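Local atomic coordinates of flavin reductase domain protein, FMN-binding (Shewanella baltica, PDB entry 3HMZ), a protein that binds flavin mononucleotide and probably acts as a flavin-dependent oxidoreductase using NAD or NADP. Residues C129-A134 with A157-T161. Sequence-based numbering, arbitrary orientation.
Sequences CSAWLA and AWADT
Trp-132 and Trp-158 form an antiparallel hydrogen-bonded pair across the two strands, Trp-132 N to Trp-158 O and Trp-158 N to Trp-132 O both 2.9 Å. Both indoles leave the same face of the sheet with CG beside the backbone N (chi1 -53° and -51°), which sends them in largely opposite directions along the antiparallel strands instead of stacking. The benzo ring of Trp-132 reaches to the partner strand, Ala-159 CA lying obliquely 4.0 Å from CZ3, while CE3 meets Trp-158 O near the ring plane and Phe-116 meets the indole edge-to-face. Trp-158 brings CE3 to Trp-132 O and turns its ring edge to the methyl of Ala-134, CZ3 to CB 3.8 Å. A leucine here would probably open a gap beside Ala-134 CB and leave Phe-125 without this aromatic partner. On the other face the methyls of Ala-131 and Ala-159 touch, CB to CB 3.9 Å. Asp-160 N donates to Ser-130 O (2.8 Å), and a water joins Asp-160 OD2, also salt-bridged to Lys-178, to Cys-129 O. This pairing joins strands 131-138 and 149-160 of the curled antiparallel sheet in the FMN-binding domain; strand 79-84 flanks the former, and strand 14-16 packs against both indoles.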
loop_
_atom_site.group_PDB
_atom_site.type_symbol
_atom_site.label_atom_id
_atom_site.label_comp_id
_atom_site.label_asym_id
_atom_site.label_seq_id
_atom_site.Cartn_x
_atom_site.Cartn_y
_atom_site.Cartn_z
ATOM N N CYS A 129 18.713 2.786 -0.339
ATOM C CA CYS A 129 17.395 2.248 -0.005
ATOM C C CYS A 129 17.585 1.035 0.911
ATOM O O CYS A 129 18.710 0.536 1.093
ATOM C CB CYS A 129 16.670 1.823 -1.270
ATOM S SG CYS A 129 16.315 3.236 -2.355
ATOM N N SER A 130 16.488 0.603 1.516
ATOM C CA SER A 130 16.516 -0.571 2.378
ATOM C C SER A 130 16.298 -1.888 1.631
ATOM O O SER A 130 16.682 -2.931 2.137
ATOM C CB SER A 130 15.519 -0.439 3.515
ATOM O OG SER A 130 14.227 -0.284 3.005
ATOM N N ALA A 131 15.620 -1.834 0.486
ATOM C CA ALA A 131 15.252 -3.043 -0.234
ATOM C C ALA A 131 14.985 -2.712 -1.679
ATOM O O ALA A 131 14.598 -1.572 -1.997
ATOM C CB ALA A 131 13.971 -3.660 0.415
ATOM N N TRP A 132 15.204 -3.711 -2.549
ATOM C CA TRP A 132 15.049 -3.580 -3.984
ATOM C C TRP A 132 14.401 -4.841 -4.549
ATOM O O TRP A 132 14.744 -5.949 -4.127
ATOM C CB TRP A 132 16.396 -3.412 -4.670
ATOM C CG TRP A 132 17.269 -2.304 -4.144
ATOM C CD1 TRP A 132 17.414 -1.061 -4.682
ATOM C CD2 TRP A 132 18.141 -2.359 -3.009
ATOM N NE1 TRP A 132 18.293 -0.316 -3.930
ATOM C CE2 TRP A 132 18.746 -1.089 -2.891
ATOM C CE3 TRP A 132 18.428 -3.331 -2.060
ATOM C CZ2 TRP A 132 19.646 -0.804 -1.894
ATOM C CZ3 TRP A 132 19.315 -3.057 -1.079
ATOM C CH2 TRP A 132 19.917 -1.794 -0.997
ATOM N N LEU A 133 13.493 -4.648 -5.505
ATOM C CA LEU A 133 12.800 -5.709 -6.191
ATOM C C LEU A 133 12.939 -5.478 -7.705
ATOM O O LEU A 133 12.468 -4.448 -8.220
ATOM C CB LEU A 133 11.327 -5.738 -5.787
ATOM C CG LEU A 133 10.992 -5.921 -4.290
ATOM C CD1 LEU A 133 10.981 -4.615 -3.485
ATOM C CD2 LEU A 133 9.619 -6.628 -4.128
ATOM N N ALA A 134 13.593 -6.413 -8.403
ATOM C CA ALA A 134 13.716 -6.377 -9.875
ATOM C C ALA A 134 12.412 -6.937 -10.463
ATOM O O ALA A 134 11.972 -8.013 -10.066
ATOM C CB ALA A 134 14.884 -7.170 -10.314
ATOM N N ALA A 157 15.040 -10.102 -5.519
ATOM C CA ALA A 157 14.810 -9.231 -4.374
ATOM C C ALA A 157 16.018 -9.244 -3.473
ATOM O O ALA A 157 16.671 -10.297 -3.309
ATOM C CB ALA A 157 13.548 -9.661 -3.640
ATOM N N TRP A 158 16.336 -8.078 -2.894
ATOM C CA TRP A 158 17.506 -7.902 -2.028
ATOM C C TRP A 158 17.173 -6.860 -0.980
ATOM O O TRP A 158 16.290 -6.036 -1.178
ATOM C CB TRP A 158 18.741 -7.418 -2.837
ATOM C CG TRP A 158 19.043 -8.245 -4.040
ATOM C CD1 TRP A 158 19.917 -9.293 -4.112
ATOM C CD2 TRP A 158 18.425 -8.158 -5.328
ATOM N NE1 TRP A 158 19.939 -9.824 -5.368
ATOM C CE2 TRP A 158 19.039 -9.145 -6.151
ATOM C CE3 TRP A 158 17.463 -7.321 -5.890
ATOM C CZ2 TRP A 158 18.684 -9.318 -7.499
ATOM C CZ3 TRP A 158 17.132 -7.480 -7.242
ATOM C CH2 TRP A 158 17.739 -8.487 -8.026
ATOM N N ALA A 159 17.886 -6.881 0.129
ATOM C CA ALA A 159 17.706 -5.891 1.162
ATOM C C ALA A 159 18.924 -5.704 2.029
ATOM O O ALA A 159 19.763 -6.606 2.162
ATOM C CB ALA A 159 16.452 -6.257 2.041
ATOM N N ASP A 160 18.972 -4.530 2.649
ATOM C CA ASP A 160 19.984 -4.181 3.654
ATOM C C ASP A 160 19.695 -5.018 4.893
ATOM O O ASP A 160 18.662 -4.819 5.548
ATOM C CB ASP A 160 19.873 -2.674 3.914
ATOM C CG ASP A 160 20.733 -2.176 5.002
ATOM O OD1 ASP A 160 21.343 -2.948 5.757
ATOM O OD2 ASP A 160 20.765 -0.924 5.091
ATOM N N THR A 161 20.644 -5.878 5.257
ATOM C CA THR A 161 20.434 -6.791 6.361
ATOM C C THR A 161 20.314 -6.133 7.721
ATOM O O THR A 161 19.869 -6.783 8.653
ATOM C CB THR A 161 21.526 -7.858 6.436
ATOM O OG1 THR A 161 22.806 -7.238 6.608
ATOM C CG2 THR A 161 21.521 -8.753 5.153
HETATM O O HOH W 1 19.385 1.131 4.027
#